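Local coordinates for putative glycerophosphodiester phosphodiesterase (Galdieria sulphuraria, PDB 2O55), which belongs to the glycerophosphoryl diester phosphodiesterase family, is built on a TIM-barrel fold, and is assigned only putatively as an enzyme of that kind, at residues K3-K8 with E235-L240; V10-V15 with L240-Y245; M195-L200 with V217-I222. All coordinates share one frame; numbering follows the deposited sequence.

Interaction 1: K3-K8 with E235-L240; sequences KVIIPK and ELQVDL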
loop_
_atom_site.group_PDB
_atom_site.type_symbol
_atom_site.label_atom_id
_atom_site.label_comp_id
_atom_site.label_asym_id
_atom_site.label_seq_id
_atom_site.Cartn_x
_atom_site.Cartn_y
_atom_site.Cartn_z
ATOM N N LYS A 3 -23.483 -14.392 0.474
ATOM C CA LYS A 3 -23.942 -13.279 -0.376
ATOM C C LYS A 3 -22.758 -12.719 -1.192
ATOM O O LYS A 3 -21.812 -12.173 -0.611
ATOM C CB LYS A 3 -24.554 -12.184 0.506
ATOM C CG LYS A 3 -26.004 -11.878 0.194
ATOM C CD LYS A 3 -26.732 -11.342 1.428
ATOM C CE LYS A 3 -28.214 -11.204 1.154
ATOM N NZ LYS A 3 -28.882 -10.447 2.229
ATOM N N VAL A 4 -22.810 -12.871 -2.520
ATOM C CA VAL A 4 -21.656 -12.601 -3.407
ATOM C C VAL A 4 -20.898 -11.289 -3.111
ATOM O O VAL A 4 -21.481 -10.214 -3.165
ATOM C CB VAL A 4 -22.051 -12.654 -4.915
ATOM C CG1 VAL A 4 -20.850 -12.265 -5.811
ATOM C CG2 VAL A 4 -22.605 -14.036 -5.289
ATOM N N ILE A 5 -19.608 -11.396 -2.803
ATOM C CA ILE A 5 -18.757 -10.224 -2.526
ATOM C C ILE A 5 -18.169 -9.614 -3.808
ATOM O O ILE A 5 -17.354 -10.243 -4.490
ATOM C CB ILE A 5 -17.562 -10.550 -1.550
ATOM C CG1 ILE A 5 -18.033 -11.205 -0.246
ATOM C CG2 ILE A 5 -16.755 -9.299 -1.252
ATOM C CD1 ILE A 5 -16.883 -11.498 0.723
ATOM N N ILE A 6 -18.564 -8.388 -4.126
ATOM C CA ILE A 6 -17.881 -7.620 -5.167
ATOM C C ILE A 6 -16.680 -6.909 -4.505
ATOM O O ILE A 6 -16.861 -6.095 -3.593
ATOM C CB ILE A 6 -18.838 -6.602 -5.878
ATOM C CG1 ILE A 6 -20.110 -7.298 -6.374
ATOM C CG2 ILE A 6 -18.142 -5.921 -7.051
ATOM C CD1 ILE A 6 -21.418 -6.464 -6.142
ATOM N N PRO A 7 -15.449 -7.210 -4.961
ATOM C CA PRO A 7 -14.272 -6.673 -4.263
ATOM C C PRO A 7 -14.078 -5.210 -4.605
ATOM O O PRO A 7 -14.520 -4.768 -5.660
ATOM C CB PRO A 7 -13.105 -7.505 -4.821
ATOM C CG PRO A 7 -13.738 -8.577 -5.725
ATOM C CD PRO A 7 -15.064 -8.006 -6.137
ATOM N N LYS A 8 -13.437 -4.458 -3.726
ATOM C CA LYS A 8 -13.155 -3.055 -4.015
ATOM C C LYS A 8 -11.747 -2.884 -4.597
ATOM O O LYS A 8 -10.858 -3.687 -4.296
ATOM C CB LYS A 8 -13.327 -2.220 -2.749
ATOM C CG LYS A 8 -14.751 -2.167 -2.251
ATOM C CD LYS A 8 -14.819 -1.643 -0.855
ATOM C CE LYS A 8 -16.257 -1.593 -0.424
ATOM N NZ LYS A 8 -16.392 -2.421 0.822
ATOM N N GLU A 235 -14.060 -15.574 -8.139
ATOM C CA GLU A 235 -14.190 -16.955 -7.685
ATOM C C GLU A 235 -13.677 -17.122 -6.260
ATOM O O GLU A 235 -14.339 -17.729 -5.428
ATOM C CB GLU A 235 -13.485 -17.923 -8.649
ATOM C CG GLU A 235 -14.085 -17.876 -10.074
ATOM C CD GLU A 235 -13.796 -19.123 -10.951
ATOM O OE1 GLU A 235 -13.688 -20.267 -10.433
ATOM O OE2 GLU A 235 -13.708 -18.953 -12.189
ATOM N N LEU A 236 -12.516 -16.543 -5.977
ATOM C CA LEU A 236 -11.931 -16.559 -4.636
ATOM C C LEU A 236 -12.758 -15.830 -3.583
ATOM O O LEU A 236 -12.703 -16.178 -2.415
ATOM C CB LEU A 236 -10.563 -15.906 -4.671
ATOM C CG LEU A 236 -9.452 -16.703 -5.316
ATOM C CD1 LEU A 236 -8.245 -15.788 -5.500
ATOM C CD2 LEU A 236 -9.113 -17.893 -4.446
ATOM N N GLN A 237 -13.489 -14.797 -3.996
ATOM C CA GLN A 237 -14.314 -13.984 -3.095
ATOM C C GLN A 237 -13.491 -13.114 -2.128
ATOM O O GLN A 237 -13.896 -12.873 -0.994
ATOM C CB GLN A 237 -15.332 -14.858 -2.329
ATOM C CG GLN A 237 -16.463 -15.484 -3.163
ATOM C CD GLN A 237 -17.835 -14.870 -2.849
ATOM O OE1 GLN A 237 -18.124 -13.723 -3.232
ATOM N NE2 GLN A 237 -18.697 -15.641 -2.156
ATOM N N VAL A 238 -12.339 -12.638 -2.591
ATOM C CA VAL A 238 -11.535 -11.641 -1.876
ATOM C C VAL A 238 -12.314 -10.344 -1.676
ATOM O O VAL A 238 -13.284 -10.084 -2.398
ATOM C CB VAL A 238 -10.236 -11.318 -2.641
ATOM C CG1 VAL A 238 -9.474 -12.598 -2.894
ATOM C CG2 VAL A 238 -10.526 -10.606 -3.964
ATOM N N ASP A 239 -11.874 -9.534 -0.711
ATOM C CA ASP A 239 -12.513 -8.252 -0.379
ATOM C C ASP A 239 -11.963 -7.078 -1.179
ATOM O O ASP A 239 -12.696 -6.159 -1.532
ATOM C CB ASP A 239 -12.374 -7.991 1.114
ATOM C CG ASP A 239 -12.996 -9.098 1.938
ATOM O OD1 ASP A 239 -14.248 -9.276 1.886
ATOM O OD2 ASP A 239 -12.236 -9.817 2.617
ATOM N N LEU A 240 -10.664 -7.110 -1.463
ATOM C CA LEU A 240 -10.026 -6.008 -2.172
ATOM C C LEU A 240 -9.027 -6.597 -3.148
ATOM O O LEU A 240 -8.580 -7.749 -2.998
ATOM C CB LEU A 240 -9.351 -5.021 -1.208
ATOM C CG LEU A 240 -10.168 -4.320 -0.085
ATOM C CD1 LEU A 240 -10.067 -4.984 1.290
ATOM C CD2 LEU A 240 -9.733 -2.908 0.052
#
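Q237 reaches across to the backbone of I5, and its amide oxygen takes the I5 N-H. I5 N donates to Q237 OE1 over 2.8 Å with an N-H...O angle of 158°, and the donor lies in the carbonyl plane of the amide. Q237 is the first residue beyond helix 227-236, with a positive phi. Its CG stands anti to the carbonyl carbon and the chain then bends at the next torsion (chi2 -111°), a fold that lifts OE1 towards the N-terminal segment. V4 lies across this amide at about a right angle, its CG1 on the same oxygen.

The I5 side chain turns toward the other segment, and its two branches part. CG2, anti to the backbone N, sits 3.7 Å from V238 O, while CD1, at the end of the extended CG1 arm, comes 3.6 Å from D239 OD1. The other carboxylate oxygen, D239 OD2, is held by V215 N and H209 NE2, so the aspartate has polar anchors beyond this aliphatic neighbour. P7 also turns inward: its CB lies 3.5 Å from V238 O and 4.1 Å from V238 CG2, so the ring packs against both backbone and side chain.

From here the geometry becomes that of a sheet. K8 N donates to D239 O over 2.9 Å, and K8 pairs with L240 as a parallel beta bridge, both side chains starting on one sheet face. L240 CA directs a C-H towards K8 O at 3.3 Å, while the end of the K8 chain leads away. The contact joins the chain entering strand 8-12 to the link between helix 227-236 and strand 240-243; strand 214-218 flanks V238, D239 and L240, and Y39 of strand 39-46 touches both K8 and L240.

Interaction 2: V10-V15 with L240-Y245; sequences VGHRGV and LICSNY. With SO4 (sulfate ion), chain B.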
loop_
_atom_site.group_PDB
_atom_site.type_symbol
_atom_site.label_atom_id
_atom_site.label_comp_id
_atom_site.label_asym_id
_atom_site.label_seq_id
_atom_site.Cartn_x
_atom_site.Cartn_y
_atom_site.Cartn_z
ATOM N N VAL A 10 -8.045 -1.420 -5.059
ATOM C CA VAL A 10 -6.953 -0.640 -4.480
ATOM C C VAL A 10 -5.989 -0.244 -5.594
ATOM O O VAL A 10 -5.427 -1.118 -6.264
ATOM C CB VAL A 10 -6.182 -1.416 -3.415
ATOM C CG1 VAL A 10 -5.131 -0.523 -2.835
ATOM C CG2 VAL A 10 -7.107 -1.872 -2.330
ATOM N N GLY A 11 -5.799 1.057 -5.801
ATOM C CA GLY A 11 -4.880 1.545 -6.835
ATOM C C GLY A 11 -3.419 1.363 -6.448
ATOM O O GLY A 11 -2.900 2.107 -5.605
ATOM N N HIS A 12 -2.761 0.375 -7.061
ATOM C CA HIS A 12 -1.379 0.046 -6.745
ATOM C C HIS A 12 -0.442 1.185 -7.143
ATOM O O HIS A 12 -0.306 1.507 -8.319
ATOM C CB HIS A 12 -0.948 -1.274 -7.400
ATOM C CG HIS A 12 0.247 -1.911 -6.742
ATOM N ND1 HIS A 12 0.766 -3.126 -7.142
ATOM C CD2 HIS A 12 1.013 -1.507 -5.696
ATOM C CE1 HIS A 12 1.804 -3.436 -6.385
ATOM N NE2 HIS A 12 1.975 -2.470 -5.500
ATOM N N ARG A 13 0.186 1.791 -6.136
ATOM C CA ARG A 13 1.039 2.968 -6.300
ATOM C C ARG A 13 0.338 4.101 -7.045
ATOM O O ARG A 13 0.977 4.917 -7.707
ATOM C CB ARG A 13 2.369 2.577 -6.951
ATOM C CG ARG A 13 3.128 1.544 -6.155
ATOM C CD ARG A 13 4.448 1.269 -6.788
ATOM N NE ARG A 13 4.901 -0.080 -6.472
ATOM C CZ ARG A 13 5.850 -0.731 -7.139
ATOM N NH1 ARG A 13 6.432 -0.146 -8.167
ATOM N NH2 ARG A 13 6.210 -1.965 -6.788
ATOM N N GLY A 14 -0.985 4.140 -6.909
ATOM C CA GLY A 14 -1.844 5.072 -7.633
ATOM C C GLY A 14 -2.541 4.405 -8.810
ATOM O O GLY A 14 -3.204 3.374 -8.666
ATOM N N VAL A 15 -2.398 4.998 -9.988
ATOM C CA VAL A 15 -3.028 4.473 -11.186
ATOM C C VAL A 15 -2.273 3.249 -11.654
ATOM O O VAL A 15 -2.500 2.742 -12.749
ATOM C CB VAL A 15 -3.022 5.497 -12.322
ATOM C CG1 VAL A 15 -3.761 6.746 -11.908
ATOM C CG2 VAL A 15 -1.586 5.805 -12.747
ATOM N N LEU A 240 -10.664 -7.110 -1.463
ATOM C CA LEU A 240 -10.026 -6.008 -2.172
ATOM C C LEU A 240 -9.027 -6.597 -3.148
ATOM O O LEU A 240 -8.580 -7.749 -2.998
ATOM C CB LEU A 240 -9.351 -5.021 -1.208
ATOM C CG LEU A 240 -10.168 -4.320 -0.085
ATOM C CD1 LEU A 240 -10.067 -4.984 1.290
ATOM C CD2 LEU A 240 -9.733 -2.908 0.052
ATOM N N ILE A 241 -8.722 -5.828 -4.187
ATOM C CA ILE A 241 -7.722 -6.234 -5.160
ATOM C C ILE A 241 -6.779 -5.090 -5.396
ATOM O O ILE A 241 -7.196 -4.015 -5.864
ATOM C CB ILE A 241 -8.330 -6.626 -6.490
ATOM C CG1 ILE A 241 -9.312 -7.786 -6.277
ATOM C CG2 ILE A 241 -7.193 -6.951 -7.483
ATOM C CD1 ILE A 241 -10.004 -8.249 -7.490
ATOM N N CYS A 242 -5.519 -5.316 -5.046
ATOM C CA CYS A 242 -4.518 -4.313 -5.267
ATOM C C CYS A 242 -4.004 -4.545 -6.678
ATOM O O CYS A 242 -3.094 -5.359 -6.900
ATOM C CB CYS A 242 -3.416 -4.413 -4.216
ATOM S SG CYS A 242 -2.311 -2.984 -4.190
ATOM N N SER A 243 -4.605 -3.813 -7.619
ATOM C CA SER A 243 -4.438 -4.007 -9.063
ATOM C C SER A 243 -3.423 -3.072 -9.692
ATOM O O SER A 243 -3.295 -1.923 -9.292
ATOM C CB SER A 243 -5.781 -3.778 -9.752
ATOM O OG SER A 243 -5.687 -3.974 -11.157
ATOM N N ASN A 244 -2.718 -3.564 -10.703
ATOM C CA ASN A 244 -1.813 -2.729 -11.478
ATOM C C ASN A 244 -2.567 -2.052 -12.606
ATOM O O ASN A 244 -2.029 -1.183 -13.293
ATOM C CB ASN A 244 -0.667 -3.556 -12.039
ATOM C CG ASN A 244 0.136 -4.262 -10.952
ATOM O OD1 ASN A 244 0.314 -3.754 -9.840
ATOM N ND2 ASN A 244 0.641 -5.443 -11.278
ATOM N N TYR A 245 -3.822 -2.450 -12.795
ATOM C CA TYR A 245 -4.685 -1.813 -13.772
ATOM C C TYR A 245 -6.062 -1.513 -13.191
ATOM O O TYR A 245 -7.045 -2.131 -13.591
ATOM C CB TYR A 245 -4.788 -2.692 -15.010
ATOM C CG TYR A 245 -3.444 -2.860 -15.647
ATOM C CD1 TYR A 245 -2.574 -3.868 -15.213
ATOM C CD2 TYR A 245 -3.016 -1.976 -16.661
ATOM C CE1 TYR A 245 -1.327 -4.007 -15.781
ATOM C CE2 TYR A 245 -1.775 -2.106 -17.240
ATOM C CZ TYR A 245 -0.929 -3.124 -16.794
ATOM O OH TYR A 245 0.327 -3.260 -17.341
HETATM S S SO4 B . 5.574 -5.048 -5.193
HETATM O O1 SO4 B . 4.970 -6.367 -5.139
HETATM O O2 SO4 B . 6.690 -5.145 -6.111
HETATM O O3 SO4 B . 4.635 -4.117 -5.781
HETATM O O4 SO4 B . 5.968 -4.540 -3.874
#
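H12 and N244 meet side by side where the first and last strands of a TIM barrel, 8-12 and 240-243, lie next to each other and close the parallel ring. The strand axes approach to 4.9 Å and differ in direction by 20°. V10 N donates to I241 O, S243 N to V10 O, and H12 N to S243 O, the alternation expected of parallel strands.

The H12 ring and the N244 amide point the same way, with their planes only 22° apart. H12 ND1 donates to N244 OD1 over 2.8 Å; the donor sits nearly in line with the amide C=O, while OD1 is tilted somewhat out of the ring plane. N244 ND2 in turn binds F223 O and P220 O, so both ends of the amide are engaged and its rotation is fixed, which positions the histidine. Over one ring face comes C242 SG, 4.1 Å from the centroid and displaced towards the rim. CG of H12 stands anti to the backbone N (chi1 -159°), which brings the imidazole alongside the N244 amide; W218 and W221 meet the ring edge-to-face.

V10 and C242 point to the same face of the sheet, V10 CG1 lying 4.0 Å from C242 SG, while V10 CG2 packs on L240 CD2 at 3.7 Å. Beyond the strand, NH2 of the extended R13 chain donates to sulfate O3 at 2.9 Å, the ion lying at the guanidinium edge, and E23 pairs with NH1. On the other strand, S243 OG, also bonded to D225 OD2, accepts Y245 N at 2.9 Å, forming an ST turn.

Interaction 3: M195-L200 with V217-I222; sequences MLFHYL and VWMPWI. With SO4 (sulfate ion), chain B.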
loop_
_atom_site.group_PDB
_atom_site.type_symbol
_atom_site.label_atom_id
_atom_site.label_comp_id
_atom_site.label_asym_id
_atom_site.label_seq_id
_atom_site.Cartn_x
_atom_site.Cartn_y
_atom_site.Cartn_z
HETATM N N MSE A 195 -2.382 -11.114 0.252
HETATM C CA MSE A 195 -1.605 -12.209 -0.308
HETATM C C MSE A 195 -1.329 -11.999 -1.757
HETATM O O MSE A 195 -2.140 -11.415 -2.461
HETATM C CB MSE A 195 -2.358 -13.521 -0.178
HETATM C CG MSE A 195 -3.608 -13.421 0.720
HETATM SE SE MSE A 195 -3.218 -13.855 2.568
HETATM C CE MSE A 195 -2.275 -15.523 2.148
ATOM N N LEU A 196 -0.197 -12.520 -2.212
ATOM C CA LEU A 196 0.115 -12.501 -3.625
ATOM C C LEU A 196 -0.832 -13.427 -4.392
ATOM O O LEU A 196 -1.263 -14.476 -3.892
ATOM C CB LEU A 196 1.607 -12.784 -3.890
ATOM C CG LEU A 196 2.566 -11.583 -3.731
ATOM C CD1 LEU A 196 2.486 -10.845 -2.373
ATOM C CD2 LEU A 196 3.983 -12.033 -3.996
ATOM N N PHE A 197 -1.178 -12.991 -5.589
ATOM C CA PHE A 197 -2.175 -13.654 -6.374
ATOM C C PHE A 197 -1.802 -15.098 -6.666
ATOM O O PHE A 197 -2.617 -15.973 -6.461
ATOM C CB PHE A 197 -2.424 -12.877 -7.661
ATOM C CG PHE A 197 -3.467 -13.494 -8.561
ATOM C CD1 PHE A 197 -3.128 -13.930 -9.847
ATOM C CD2 PHE A 197 -4.781 -13.637 -8.135
ATOM C CE1 PHE A 197 -4.085 -14.489 -10.689
ATOM C CE2 PHE A 197 -5.737 -14.196 -8.972
ATOM C CZ PHE A 197 -5.396 -14.622 -10.248
ATOM N N HIS A 198 -0.582 -15.357 -7.120
ATOM C CA HIS A 198 -0.162 -16.724 -7.452
ATOM C C HIS A 198 -0.220 -17.724 -6.275
ATOM O O HIS A 198 -0.313 -18.916 -6.520
ATOM C CB HIS A 198 1.225 -16.686 -8.123
ATOM C CG HIS A 198 1.863 -18.032 -8.344
ATOM N ND1 HIS A 198 1.569 -18.835 -9.429
ATOM C CD2 HIS A 198 2.829 -18.688 -7.646
ATOM C CE1 HIS A 198 2.303 -19.935 -9.378
ATOM N NE2 HIS A 198 3.079 -19.870 -8.308
ATOM N N TYR A 199 -0.194 -17.241 -5.024
ATOM C CA TYR A 199 -0.186 -18.080 -3.802
ATOM C C TYR A 199 -1.456 -17.960 -2.963
ATOM O O TYR A 199 -1.376 -17.813 -1.716
ATOM C CB TYR A 199 0.931 -17.639 -2.858
ATOM C CG TYR A 199 2.311 -17.648 -3.425
ATOM C CD1 TYR A 199 2.819 -16.538 -4.115
ATOM C CD2 TYR A 199 3.135 -18.752 -3.239
ATOM C CE1 TYR A 199 4.103 -16.556 -4.630
ATOM C CE2 TYR A 199 4.411 -18.780 -3.745
ATOM C CZ TYR A 199 4.883 -17.687 -4.435
ATOM O OH TYR A 199 6.148 -17.753 -4.916
ATOM N N LEU A 200 -2.622 -17.988 -3.613
ATOM C CA LEU A 200 -3.883 -17.749 -2.884
ATOM C C LEU A 200 -5.006 -18.724 -3.222
ATOM O O LEU A 200 -5.507 -18.753 -4.339
ATOM C CB LEU A 200 -4.350 -16.283 -2.984
ATOM C CG LEU A 200 -5.584 -16.002 -2.097
ATOM C CD1 LEU A 200 -5.292 -16.160 -0.589
ATOM C CD2 LEU A 200 -6.241 -14.654 -2.381
ATOM N N VAL A 217 -6.152 -9.295 -2.438
ATOM C CA VAL A 217 -5.209 -9.821 -3.422
ATOM C C VAL A 217 -4.201 -8.745 -3.803
ATOM O O VAL A 217 -4.553 -7.575 -4.078
ATOM C CB VAL A 217 -5.902 -10.289 -4.695
ATOM C CG1 VAL A 217 -4.878 -10.863 -5.649
ATOM C CG2 VAL A 217 -6.946 -11.328 -4.359
ATOM N N TRP A 218 -2.946 -9.158 -3.831
ATOM C CA TRP A 218 -1.847 -8.270 -4.135
ATOM C C TRP A 218 -1.256 -8.677 -5.488
ATOM O O TRP A 218 -0.881 -9.842 -5.683
ATOM C CB TRP A 218 -0.812 -8.359 -3.006
ATOM C CG TRP A 218 0.385 -7.490 -3.185
ATOM C CD1 TRP A 218 1.486 -7.745 -3.967
ATOM C CD2 TRP A 218 0.629 -6.229 -2.552
ATOM N NE1 TRP A 218 2.395 -6.720 -3.854
ATOM C CE2 TRP A 218 1.895 -5.778 -2.992
ATOM C CE3 TRP A 218 -0.097 -5.435 -1.642
ATOM C CZ2 TRP A 218 2.445 -4.566 -2.566
ATOM C CZ3 TRP A 218 0.463 -4.224 -1.210
ATOM C CH2 TRP A 218 1.713 -3.808 -1.677
HETATM N N MSE A 219 -1.199 -7.730 -6.431
HETATM C CA MSE A 219 -0.498 -7.978 -7.705
HETATM C C MSE A 219 0.896 -7.353 -7.659
HETATM O O MSE A 219 1.020 -6.142 -7.561
HETATM C CB MSE A 219 -1.287 -7.435 -8.904
HETATM C CG MSE A 219 -2.762 -7.818 -8.933
HETATM SE SE MSE A 219 -3.094 -9.715 -9.182
HETATM C CE MSE A 219 -4.971 -9.610 -9.520
ATOM N N PRO A 220 1.957 -8.178 -7.726
ATOM C CA PRO A 220 3.284 -7.568 -7.750
ATOM C C PRO A 220 3.393 -6.627 -8.933
ATOM O O PRO A 220 2.655 -6.756 -9.900
ATOM C CB PRO A 220 4.220 -8.756 -7.965
ATOM C CG PRO A 220 3.466 -9.945 -7.540
ATOM C CD PRO A 220 2.024 -9.651 -7.807
ATOM N N TRP A 221 4.303 -5.677 -8.862
ATOM C CA TRP A 221 4.479 -4.794 -9.976
ATOM C C TRP A 221 4.850 -5.601 -11.234
ATOM O O TRP A 221 4.362 -5.316 -12.339
ATOM C CB TRP A 221 5.545 -3.767 -9.631
ATOM C CG TRP A 221 5.512 -2.563 -10.489
ATOM C CD1 TRP A 221 6.391 -2.246 -11.487
ATOM C CD2 TRP A 221 4.549 -1.507 -10.444
ATOM N NE1 TRP A 221 6.036 -1.054 -12.065
ATOM C CE2 TRP A 221 4.908 -0.573 -11.443
ATOM C CE3 TRP A 221 3.412 -1.260 -9.662
ATOM C CZ2 TRP A 221 4.171 0.602 -11.676
ATOM C CZ3 TRP A 221 2.674 -0.085 -9.900
ATOM C CH2 TRP A 221 3.061 0.825 -10.899
ATOM N N ILE A 222 5.681 -6.631 -11.062
ATOM C CA ILE A 222 6.111 -7.488 -12.187
ATOM C C ILE A 222 4.946 -8.017 -13.052
ATOM O O ILE A 222 5.137 -8.312 -14.222
ATOM C CB ILE A 222 7.069 -8.683 -11.727
ATOM C CG1 ILE A 222 7.802 -9.309 -12.933
ATOM C CG2 ILE A 222 6.310 -9.749 -10.910
ATOM C CD1 ILE A 222 8.863 -10.386 -12.578
HETATM S S SO4 B . 5.574 -5.048 -5.193
HETATM O O1 SO4 B . 4.970 -6.367 -5.139
HETATM O O2 SO4 B . 6.690 -5.145 -6.111
HETATM O O3 SO4 B . 4.635 -4.117 -5.781
HETATM O O4 SO4 B . 5.968 -4.540 -3.874
#
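W218 and L196 lie side by side on one face of the sheet, pointing the same way, and the indole can be followed outward. Its CB sits 3.4 Å from M195 O, the carbonyl that also accepts W218 N at 2.8 Å. With CG anti to the backbone N (chi1 -180°), the ring runs on past L196: CG and CD1 both meet L196 CD1, the latter at 3.6 Å and obliquely to the indole plane. NE1 then donates to sulfate O1 over 2.9 Å in an almost straight bond (173°), with the ion at the ring edge, in plane. Further out, CZ2 passes 3.8 Å from sulfate O4.

The opposite face carries V217. Its CG1 packs 3.7 Å from F197 CD2, and selenomethionine M219 runs alongside F197, setting SE 3.6 Å from F197 CB and the CE methyl over one ring face, a Met-aromatic contact. F197 N donates to W218 O, the second bond of the parallel bridge between L196 and W218.

The segments thus join the C-terminal ends of the parallel strands in the beta-alpha-beta unit 192-196, 202-210, 214-218; helix 227-236 touches F197 and V217 through C233, while strand 240-243 borders V217 on its other side.

In the fold
Interactions 1 and 2 follow the seam that closes the barrel, sharing L240; interaction 3 lies beside it, between strands 192-196 and 214-218, the latter being the other neighbour of 240-243. Interaction 2 is buried, its centre about 9 Å from the centre of the chain; interaction 3 is partly buried, and interaction 1, its centre about 19 Å from the centre of the chain, includes exposed residues. Chemistry follows position: interaction 1 sets aliphatic carbons against backbone carbonyls beside the Q237 bond, interaction 2 groups polar side chains round H12, and interaction 3 combines apolar packing with the W218-sulfate bond. That sulfate, probably from the crystallisation liquor, lies at the C-terminal ends of the strands, held by R13 and W218.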